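Local coordinates for Alr1585 protein (Nostoc sp., PDB 5C2I) that probably acts as a haem-dependent DyP-type (dye-decolorizing) peroxidase, using hydrogen peroxide to oxidise dyes and other substrates, at residues A[25-34]-A[245-253]; A[59-70]-A[460-468]. The protein carries 1 engineered substitution. All coordinates share one frame; numbering follows the deposited sequence.

Interaction 1 of 2, residues A[25-34]-A[245-253]; sequences NLLNDLQGNI and NTKDSYGSY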
loop_
_atom_site.group_PDB
_atom_site.type_symbol
_atom_site.label_atom_id
_atom_site.label_comp_id
_atom_site.label_asym_id
_atom_site.label_seq_id
_atom_site.Cartn_x
_atom_site.Cartn_y
_atom_site.Cartn_z
ATOM N N ASN A 25 -18.078 -39.016 -7.669
ATOM C CA ASN A 25 -18.774 -38.747 -8.943
ATOM C C ASN A 25 -19.659 -37.512 -8.807
ATOM O O ASN A 25 -19.808 -36.700 -9.736
ATOM C CB ASN A 25 -19.598 -39.965 -9.398
ATOM C CG ASN A 25 -18.709 -41.106 -9.869
ATOM O OD1 ASN A 25 -17.556 -40.888 -10.217
ATOM N ND2 ASN A 25 -19.224 -42.310 -9.849
ATOM N N LEU A 26 -20.216 -37.354 -7.628
ATOM C CA LEU A 26 -21.028 -36.189 -7.368
ATOM C C LEU A 26 -20.230 -34.927 -7.578
ATOM O O LEU A 26 -20.680 -34.011 -8.277
ATOM C CB LEU A 26 -21.567 -36.252 -5.957
ATOM C CG LEU A 26 -22.433 -34.997 -5.577
ATOM C CD1 LEU A 26 -23.586 -35.450 -4.707
ATOM C CD2 LEU A 26 -21.588 -34.054 -4.812
ATOM N N LEU A 27 -19.029 -34.874 -6.987
ATOM C CA LEU A 27 -18.218 -33.665 -7.070
ATOM C C LEU A 27 -17.759 -33.364 -8.517
ATOM O O LEU A 27 -17.500 -32.225 -8.869
ATOM C CB LEU A 27 -16.990 -33.766 -6.154
ATOM C CG LEU A 27 -17.265 -33.798 -4.647
ATOM C CD1 LEU A 27 -15.966 -33.948 -3.855
ATOM C CD2 LEU A 27 -18.021 -32.555 -4.192
ATOM N N ASN A 28 -17.611 -34.402 -9.334
ATOM C CA ASN A 28 -17.199 -34.240 -10.708
ATOM C C ASN A 28 -18.265 -33.624 -11.587
ATOM O O ASN A 28 -17.947 -32.917 -12.513
ATOM C CB ASN A 28 -16.827 -35.609 -11.314
ATOM C CG ASN A 28 -16.034 -35.456 -12.599
ATOM O OD1 ASN A 28 -15.042 -34.721 -12.658
ATOM N ND2 ASN A 28 -16.523 -36.082 -13.678
ATOM N N ASP A 29 -19.531 -33.887 -11.295
ATOM C CA ASP A 29 -20.656 -33.423 -12.141
ATOM C C ASP A 29 -21.434 -32.267 -11.571
ATOM O O ASP A 29 -22.354 -31.715 -12.247
ATOM C CB ASP A 29 -21.623 -34.589 -12.460
ATOM C CG ASP A 29 -22.395 -34.376 -13.782
ATOM O OD1 ASP A 29 -21.823 -33.731 -14.684
ATOM O OD2 ASP A 29 -23.524 -34.936 -13.935
ATOM N N LEU A 30 -21.103 -31.882 -10.340
ATOM C CA LEU A 30 -21.765 -30.736 -9.664
ATOM C C LEU A 30 -20.970 -29.492 -9.973
ATOM O O LEU A 30 -19.722 -29.504 -9.887
ATOM C CB LEU A 30 -21.761 -30.955 -8.148
ATOM C CG LEU A 30 -22.281 -29.820 -7.255
ATOM C CD1 LEU A 30 -23.795 -29.666 -7.447
ATOM C CD2 LEU A 30 -21.974 -30.094 -5.804
ATOM N N GLN A 31 -21.647 -28.408 -10.275
ATOM C CA GLN A 31 -20.955 -27.122 -10.464
ATOM C C GLN A 31 -20.347 -26.617 -9.130
ATOM O O GLN A 31 -20.853 -26.894 -8.047
ATOM C CB GLN A 31 -21.910 -26.052 -10.992
ATOM C CG GLN A 31 -22.356 -26.293 -12.417
ATOM C CD GLN A 31 -23.048 -25.089 -13.008
ATOM O OE1 GLN A 31 -22.496 -23.976 -13.018
ATOM N NE2 GLN A 31 -24.244 -25.295 -13.516
ATOM N N GLY A 32 -19.255 -25.879 -9.231
ATOM C CA GLY A 32 -18.656 -25.176 -8.106
ATOM C C GLY A 32 -19.496 -24.017 -7.591
ATOM O O GLY A 32 -20.573 -23.715 -8.130
ATOM N N ASN A 33 -19.011 -23.396 -6.506
ATOM C CA ASN A 33 -19.639 -22.236 -5.856
ATOM C C ASN A 33 -20.891 -22.574 -5.064
ATOM O O ASN A 33 -21.491 -21.683 -4.454
ATOM C CB ASN A 33 -19.944 -21.127 -6.886
ATOM C CG ASN A 33 -20.137 -19.753 -6.269
ATOM O OD1 ASN A 33 -19.476 -19.378 -5.296
ATOM N ND2 ASN A 33 -21.029 -18.974 -6.872
ATOM N N ILE A 34 -21.247 -23.847 -5.000
ATOM C CA ILE A 34 -22.446 -24.260 -4.305
ATOM C C ILE A 34 -22.072 -24.784 -2.899
ATOM O O ILE A 34 -22.380 -24.140 -1.923
ATOM C CB ILE A 34 -23.230 -25.291 -5.128
ATOM C CG1 ILE A 34 -23.709 -24.637 -6.457
ATOM C CG2 ILE A 34 -24.449 -25.792 -4.364
ATOM C CD1 ILE A 34 -24.200 -25.645 -7.520
ATOM N N ASN A 245 -26.760 -36.975 -16.631
ATOM C CA ASN A 245 -26.393 -38.221 -17.318
ATOM C C ASN A 245 -25.461 -39.157 -16.526
ATOM O O ASN A 245 -24.814 -40.047 -17.133
ATOM C CB ASN A 245 -25.683 -37.827 -18.589
ATOM C CG ASN A 245 -26.630 -37.154 -19.533
ATOM O OD1 ASN A 245 -27.778 -37.633 -19.715
ATOM N ND2 ASN A 245 -26.183 -36.082 -20.166
ATOM N N THR A 246 -25.361 -38.983 -15.205
ATOM C CA THR A 246 -24.484 -39.850 -14.379
ATOM C C THR A 246 -25.363 -40.383 -13.296
ATOM O O THR A 246 -26.548 -39.991 -13.185
ATOM C CB THR A 246 -23.248 -39.150 -13.752
ATOM O OG1 THR A 246 -23.627 -38.323 -12.639
ATOM C CG2 THR A 246 -22.494 -38.289 -14.788
ATOM N N LYS A 247 -24.815 -41.321 -12.516
ATOM C CA LYS A 247 -25.580 -41.893 -11.414
ATOM C C LYS A 247 -25.719 -40.845 -10.283
ATOM O O LYS A 247 -26.557 -40.985 -9.404
ATOM C CB LYS A 247 -24.921 -43.165 -10.868
ATOM C CG LYS A 247 -24.775 -44.318 -11.844
ATOM C CD LYS A 247 -26.109 -44.766 -12.359
ATOM C CE LYS A 247 -25.909 -46.055 -13.142
ATOM N NZ LYS A 247 -26.850 -46.130 -14.283
ATOM N N ASP A 248 -24.879 -39.816 -10.324
ATOM C CA ASP A 248 -24.768 -38.867 -9.258
ATOM C C ASP A 248 -24.722 -37.444 -9.796
ATOM O O ASP A 248 -23.832 -36.696 -9.464
ATOM C CB ASP A 248 -23.489 -39.230 -8.462
ATOM C CG ASP A 248 -23.711 -40.357 -7.484
ATOM O OD1 ASP A 248 -24.853 -40.512 -6.987
ATOM O OD2 ASP A 248 -22.745 -41.046 -7.161
ATOM N N SER A 249 -25.703 -37.079 -10.608
ATOM C CA SER A 249 -25.796 -35.731 -11.210
ATOM C C SER A 249 -26.709 -34.817 -10.419
ATOM O O SER A 249 -27.938 -35.047 -10.358
ATOM C CB SER A 249 -26.366 -35.846 -12.624
ATOM O OG SER A 249 -25.454 -36.526 -13.475
ATOM N N TYR A 250 -26.122 -33.781 -9.812
ATOM C CA TYR A 250 -26.857 -32.901 -8.914
ATOM C C TYR A 250 -26.715 -31.462 -9.311
ATOM O O TYR A 250 -25.744 -31.083 -10.009
ATOM C CB TYR A 250 -26.365 -33.073 -7.462
ATOM C CG TYR A 250 -26.831 -34.356 -6.854
ATOM C CD1 TYR A 250 -26.195 -35.554 -7.131
ATOM C CD2 TYR A 250 -27.965 -34.383 -6.035
ATOM C CE1 TYR A 250 -26.656 -36.758 -6.613
ATOM C CE2 TYR A 250 -28.427 -35.590 -5.530
ATOM C CZ TYR A 250 -27.777 -36.762 -5.813
ATOM O OH TYR A 250 -28.251 -37.957 -5.305
ATOM N N GLY A 251 -27.682 -30.675 -8.834
ATOM C CA GLY A 251 -27.703 -29.241 -8.999
ATOM C C GLY A 251 -28.249 -28.583 -7.726
ATOM O O GLY A 251 -28.401 -29.246 -6.678
ATOM N N SER A 252 -28.506 -27.283 -7.816
ATOM C CA SER A 252 -29.026 -26.500 -6.708
ATOM C C SER A 252 -29.800 -25.334 -7.247
ATOM O O SER A 252 -29.593 -24.907 -8.381
ATOM C CB SER A 252 -27.880 -26.019 -5.790
ATOM O OG SER A 252 -28.404 -25.362 -4.623
ATOM N N TYR A 253 -30.734 -24.824 -6.438
ATOM C CA TYR A 253 -31.535 -23.674 -6.813
ATOM C C TYR A 253 -30.911 -22.380 -6.310
ATOM O O TYR A 253 -30.536 -22.275 -5.150
ATOM C CB TYR A 253 -32.955 -23.799 -6.256
ATOM C CG TYR A 253 -33.760 -24.894 -6.894
ATOM C CD1 TYR A 253 -34.331 -24.702 -8.169
ATOM C CD2 TYR A 253 -33.943 -26.120 -6.273
ATOM C CE1 TYR A 253 -35.036 -25.718 -8.784
ATOM C CE2 TYR A 253 -34.717 -27.123 -6.847
ATOM C CZ TYR A 253 -35.268 -26.909 -8.110
ATOM O OH TYR A 253 -36.008 -27.916 -8.697
HETATM O O HOH W 1 -23.218 -34.074 -9.334
HETATM O O HOH W 2 -20.977 -39.568 -6.004
HETATM O O HOH W 3 -24.556 -28.663 -10.692
#
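Thr246 lays its methyl CG2 against Asp29 OD2, while its hydroxyl closes an ST turn by accepting from Asp248 N. Asp248 reaches helix 24-29 in two ways. Its carboxylate OD2 takes a water 2.6 Å away that accepts from Leu26 N. Its backbone O receives a nearly straight CA-H...O contact from Leu26 CA at 3.5 Å. A second water donates to both Leu26 O and Asp248 O and accepts from Tyr250 N. Ser249 makes the direct polar link: its OG donates to Asp29 OD2 over a short 2.5 Å, nearly along that oxygen's C-O axis, and accepts from Thr246 N and Thr246 OG1. A chi1 of 178°, CG opposite the backbone N, carries Leu26 CD1 to 3.6 Å from Tyr250 CD1, the side chains crossing at about a right angle; Leu30 CD1 lies 3.5 Å from Tyr250 O. Ser252 turns CB to Ile34 CG2 at 3.7 Å, its OG bonding instead to Ile237 O. This mainly buried contact ties the N-terminal barrel region to the C-terminal family region, its polar links running largely through water beside one direct bond and apolar packing. Asp29's carboxylate, gripped by Ser249 OG and by Ser462 OG of helix 461-465, is probably kept ionised.

Interaction 2 of 2, residues A[59-70]-A[460-468]; sequences KQWIQSFAQTYI and SISFLKTLA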
loop_
_atom_site.group_PDB
_atom_site.type_symbol
_atom_site.label_atom_id
_atom_site.label_comp_id
_atom_site.label_asym_id
_atom_site.label_seq_id
_atom_site.Cartn_x
_atom_site.Cartn_y
_atom_site.Cartn_z
ATOM N N LYS A 59 -28.047 -24.323 -28.080
ATOM C CA LYS A 59 -27.637 -25.539 -27.409
ATOM C C LYS A 59 -26.174 -25.853 -27.677
ATOM O O LYS A 59 -25.461 -26.273 -26.733
ATOM C CB LYS A 59 -28.511 -26.707 -27.798
ATOM C CG LYS A 59 -29.892 -26.625 -27.195
ATOM C CD LYS A 59 -30.746 -27.819 -27.540
ATOM C CE LYS A 59 -32.070 -27.774 -26.781
ATOM N NZ LYS A 59 -32.945 -28.891 -27.148
ATOM N N GLN A 60 -25.726 -25.638 -28.911
ATOM C CA GLN A 60 -24.321 -25.829 -29.235
ATOM C C GLN A 60 -23.427 -24.882 -28.427
ATOM O O GLN A 60 -22.345 -25.279 -27.957
ATOM C CB GLN A 60 -24.068 -25.648 -30.731
ATOM C CG GLN A 60 -24.734 -26.702 -31.627
ATOM C CD GLN A 60 -24.802 -26.289 -33.098
ATOM O OE1 GLN A 60 -24.173 -25.331 -33.530
ATOM N NE2 GLN A 60 -25.577 -27.033 -33.873
ATOM N N TRP A 61 -23.851 -23.635 -28.294
ATOM C CA TRP A 61 -23.088 -22.659 -27.502
ATOM C C TRP A 61 -22.992 -23.080 -26.024
ATOM O O TRP A 61 -21.907 -23.065 -25.416
ATOM C CB TRP A 61 -23.658 -21.234 -27.616
ATOM C CG TRP A 61 -22.789 -20.333 -26.852
ATOM C CD1 TRP A 61 -21.633 -19.745 -27.304
ATOM C CD2 TRP A 61 -22.888 -20.031 -25.474
ATOM N NE1 TRP A 61 -21.030 -19.070 -26.283
ATOM C CE2 TRP A 61 -21.766 -19.243 -25.139
ATOM C CE3 TRP A 61 -23.816 -20.350 -24.479
ATOM C CZ2 TRP A 61 -21.541 -18.766 -23.838
ATOM C CZ3 TRP A 61 -23.596 -19.867 -23.175
ATOM C CH2 TRP A 61 -22.458 -19.090 -22.874
ATOM N N ILE A 62 -24.124 -23.440 -25.428
ATOM C CA ILE A 62 -24.132 -23.871 -24.027
ATOM C C ILE A 62 -23.204 -25.072 -23.842
ATOM O O ILE A 62 -22.438 -25.142 -22.876
ATOM C CB ILE A 62 -25.570 -24.218 -23.571
ATOM C CG1 ILE A 62 -26.419 -22.939 -23.520
ATOM C CG2 ILE A 62 -25.561 -24.871 -22.186
ATOM C CD1 ILE A 62 -27.896 -23.208 -23.328
ATOM N N GLN A 63 -23.311 -26.032 -24.758
ATOM C CA GLN A 63 -22.453 -27.207 -24.739
ATOM C C GLN A 63 -20.973 -26.799 -24.730
ATOM O O GLN A 63 -20.176 -27.337 -23.937
ATOM C CB GLN A 63 -22.788 -28.104 -25.920
ATOM C CG GLN A 63 -21.921 -29.344 -26.030
ATOM C CD GLN A 63 -22.168 -30.153 -27.310
ATOM O OE1 GLN A 63 -22.173 -29.614 -28.447
ATOM N NE2 GLN A 63 -22.343 -31.425 -27.158
ATOM N N SER A 64 -20.600 -25.875 -25.616
ATOM C CA SER A 64 -19.187 -25.465 -25.728
ATOM C C SER A 64 -18.766 -24.762 -24.451
ATOM O O SER A 64 -17.662 -24.972 -23.974
ATOM C CB SER A 64 -18.907 -24.562 -26.936
ATOM O OG SER A 64 -19.459 -23.253 -26.660
ATOM N N PHE A 65 -19.658 -23.948 -23.885
ATOM C CA PHE A 65 -19.356 -23.276 -22.619
ATOM C C PHE A 65 -19.169 -24.246 -21.463
ATOM O O PHE A 65 -18.235 -24.100 -20.665
ATOM C CB PHE A 65 -20.449 -22.265 -22.268
ATOM C CG PHE A 65 -20.101 -21.409 -21.089
ATOM C CD1 PHE A 65 -19.209 -20.356 -21.228
ATOM C CD2 PHE A 65 -20.668 -21.628 -19.878
ATOM C CE1 PHE A 65 -18.860 -19.557 -20.130
ATOM C CE2 PHE A 65 -20.369 -20.806 -18.789
ATOM C CZ PHE A 65 -19.426 -19.786 -18.914
ATOM N N ALA A 66 -20.000 -25.268 -21.402
ATOM C CA ALA A 66 -19.842 -26.309 -20.416
ATOM C C ALA A 66 -18.574 -27.129 -20.611
ATOM O O ALA A 66 -17.927 -27.475 -19.629
ATOM C CB ALA A 66 -21.061 -27.219 -20.432
ATOM N N GLN A 67 -18.196 -27.391 -21.866
ATOM C CA GLN A 67 -16.971 -28.155 -22.114
ATOM C C GLN A 67 -15.742 -27.345 -21.758
ATOM O O GLN A 67 -14.764 -27.888 -21.264
ATOM C CB GLN A 67 -16.881 -28.595 -23.579
ATOM C CG GLN A 67 -17.873 -29.684 -23.930
ATOM C CD GLN A 67 -18.055 -29.870 -25.429
ATOM O OE1 GLN A 67 -17.725 -28.991 -26.246
ATOM N NE2 GLN A 67 -18.611 -31.022 -25.802
ATOM N N THR A 68 -15.759 -26.045 -22.054
ATOM C CA THR A 68 -14.554 -25.220 -21.975
ATOM C C THR A 68 -14.364 -24.527 -20.636
ATOM O O THR A 68 -13.231 -24.410 -20.148
ATOM C CB THR A 68 -14.555 -24.168 -23.093
ATOM O OG1 THR A 68 -14.680 -24.852 -24.345
ATOM C CG2 THR A 68 -13.247 -23.406 -23.136
ATOM N N TYR A 69 -15.452 -24.017 -20.056
ATOM C CA TYR A 69 -15.329 -23.093 -18.928
ATOM C C TYR A 69 -15.907 -23.533 -17.597
ATOM O O TYR A 69 -15.373 -23.149 -16.559
ATOM C CB TYR A 69 -15.989 -21.746 -19.297
ATOM C CG TYR A 69 -15.176 -20.999 -20.335
ATOM C CD1 TYR A 69 -14.036 -20.319 -19.972
ATOM C CD2 TYR A 69 -15.566 -20.960 -21.666
ATOM C CE1 TYR A 69 -13.265 -19.636 -20.926
ATOM C CE2 TYR A 69 -14.837 -20.258 -22.612
ATOM C CZ TYR A 69 -13.687 -19.595 -22.232
ATOM O OH TYR A 69 -12.951 -18.909 -23.163
ATOM N N ILE A 70 -17.036 -24.231 -17.600
ATOM C CA ILE A 70 -17.748 -24.442 -16.329
ATOM C C ILE A 70 -16.842 -25.203 -15.361
ATOM O O ILE A 70 -16.229 -26.218 -15.710
ATOM C CB ILE A 70 -19.111 -25.135 -16.516
ATOM C CG1 ILE A 70 -20.063 -24.185 -17.282
ATOM C CG2 ILE A 70 -19.715 -25.473 -15.171
ATOM C CD1 ILE A 70 -21.420 -24.756 -17.590
ATOM N N SER A 460 -26.538 -29.945 -13.617
ATOM C CA SER A 460 -25.352 -30.783 -13.642
ATOM C C SER A 460 -24.592 -30.473 -14.916
ATOM O O SER A 460 -25.183 -30.018 -15.925
ATOM C CB SER A 460 -25.756 -32.269 -13.610
ATOM O OG SER A 460 -26.447 -32.661 -14.793
ATOM N N ILE A 461 -23.286 -30.668 -14.861
ATOM C CA ILE A 461 -22.413 -30.378 -15.975
ATOM C C ILE A 461 -22.699 -31.305 -17.180
ATOM O O ILE A 461 -22.748 -30.823 -18.320
ATOM C CB ILE A 461 -20.933 -30.420 -15.541
ATOM C CG1 ILE A 461 -20.696 -29.248 -14.557
ATOM C CG2 ILE A 461 -20.022 -30.352 -16.761
ATOM C CD1 ILE A 461 -19.374 -29.292 -13.817
ATOM N N SER A 462 -22.953 -32.579 -16.917
ATOM C CA SER A 462 -23.256 -33.551 -17.982
ATOM C C SER A 462 -24.497 -33.151 -18.760
ATOM O O SER A 462 -24.522 -33.268 -19.998
ATOM C CB SER A 462 -23.380 -34.995 -17.437
ATOM O OG SER A 462 -24.421 -35.107 -16.460
ATOM N N PHE A 463 -25.517 -32.648 -18.085
ATOM C CA PHE A 463 -26.690 -32.150 -18.780
ATOM C C PHE A 463 -26.301 -31.088 -19.808
ATOM O O PHE A 463 -26.713 -31.161 -20.998
ATOM C CB PHE A 463 -27.719 -31.594 -17.829
ATOM C CG PHE A 463 -28.784 -30.774 -18.481
ATOM C CD1 PHE A 463 -29.813 -31.373 -19.200
ATOM C CD2 PHE A 463 -28.828 -29.405 -18.326
ATOM C CE1 PHE A 463 -30.826 -30.638 -19.792
ATOM C CE2 PHE A 463 -29.865 -28.635 -18.909
ATOM C CZ PHE A 463 -30.856 -29.247 -19.658
ATOM N N LEU A 464 -25.496 -30.130 -19.376
ATOM C CA LEU A 464 -25.106 -29.033 -20.225
ATOM C C LEU A 464 -24.197 -29.466 -21.376
ATOM O O LEU A 464 -24.308 -28.948 -22.500
ATOM C CB LEU A 464 -24.458 -27.933 -19.377
ATOM C CG LEU A 464 -25.340 -27.310 -18.286
ATOM C CD1 LEU A 464 -24.546 -26.424 -17.373
ATOM C CD2 LEU A 464 -26.487 -26.541 -18.942
ATOM N N LYS A 465 -23.294 -30.393 -21.105
ATOM C CA LYS A 465 -22.374 -30.856 -22.122
ATOM C C LYS A 465 -23.016 -31.686 -23.240
ATOM O O LYS A 465 -22.380 -31.869 -24.262
ATOM C CB LYS A 465 -21.281 -31.715 -21.494
ATOM C CG LYS A 465 -20.246 -30.965 -20.676
ATOM C CD LYS A 465 -19.101 -31.924 -20.363
ATOM C CE LYS A 465 -18.026 -31.253 -19.552
ATOM N NZ LYS A 465 -16.892 -32.205 -19.368
ATOM N N THR A 466 -24.214 -32.226 -23.016
ATOM C CA THR A 466 -24.856 -33.105 -23.997
ATOM C C THR A 466 -26.176 -32.514 -24.501
ATOM O O THR A 466 -27.010 -33.208 -25.058
ATOM C CB THR A 466 -25.103 -34.506 -23.401
ATOM O OG1 THR A 466 -25.930 -34.404 -22.245
ATOM C CG2 THR A 466 -23.795 -35.166 -23.013
ATOM N N LEU A 467 -26.348 -31.228 -24.291
ATOM C CA LEU A 467 -27.558 -30.548 -24.699
ATOM C C LEU A 467 -27.718 -30.500 -26.242
ATOM O O LEU A 467 -28.837 -30.622 -26.735
ATOM C CB LEU A 467 -27.519 -29.163 -24.074
ATOM C CG LEU A 467 -28.771 -28.355 -23.877
ATOM C CD1 LEU A 467 -29.880 -29.093 -23.178
ATOM C CD2 LEU A 467 -28.352 -27.122 -23.094
ATOM N N ALA A 468 -26.613 -30.396 -26.975
ATOM C CA ALA A 468 -26.552 -30.490 -28.431
ATOM C C ALA A 468 -25.865 -31.802 -28.820
ATOM O O ALA A 468 -25.161 -32.421 -27.997
ATOM C CB ALA A 468 -25.778 -29.320 -29.000
ATOM O OXT ALA A 468 -25.984 -32.228 -29.939
HETATM O O HOH W 4 -31.415 -31.034 -26.110
#
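Gln63 supplies the one direct hydrogen bond between the segments: its NE2 donates to Lys465 O over 2.9 Å with an N-H...O angle of 158°. The oxygen lies almost in the plane of the Gln63 amide, whereas the donor stands tilted from the plane of the Lys465 carbonyl. With CG anti to the backbone N (chi1 178°) and the chain extended beyond it, the amide is carried past Lys465 O toward the C-terminus, where OE1 meets Ala468 CB at 3.7 Å. Replacing Gln63 with alanine would probably leave Lys465 O without this amide donor and open a gap beside Ala468, setting the chain end freer to move.

Along the helix from Gln63 toward Ile70 the packing is apolar. Ala66, with only a methyl, lets Leu464 CB come to 3.6 Å from its CB, with Lys465 CG alongside, and Ile70 CD1 meets Leu464 CD1 at 3.5 Å, the two side chains crossing at about a right angle. On the N-terminal side of Gln63, Ile62 CG2 touches both Leu464 CD2 and Leu467 CD2, the latter at 3.7 Å, and Lys59 runs its methylenes across Leu467, while its NZ reaches Leu467 O through a water.

Further out, Phe96 of strand 93-98 touches Ile62, Ile70 and Leu464, so both segments rest on the sheet of the N-terminal domain. Ser460 N-caps helix 461-465 through a weak bond from Phe463 N.

The axes of helices 59-68 and 461-465 approach to 8.3 Å at 135° between their directions. The chemistry is that of a C-terminal tail docked on a helix by leucine and isoleucine side chains, Ala66 and lysine methylenes, with a glutamine amide satisfying a carbonyl at the helix end.

How the interactions relate
Asp29 joins the two contacts, whose centres lie 14 Å apart. While its OD2 serves Ser249 in interaction 1, the same oxygen takes a probable hydrogen bond from Ser462 OG at 2.7 Å, and Asp29 O probably accepts from Ile461 N at 3.0 Å, at the start of the helix used in interaction 2. Asn245 N bonds to Ser462 OG as well, so 245-253 also reaches that helix. Together they tie the last helix of the chain to helices 24-29 and 55-68 and to the loop leading into strand 250-261. The haem pocket draws on residues between 197 and 448, which excludes 25-34, 59-70 and 460-468; a part for 245-253 is not established.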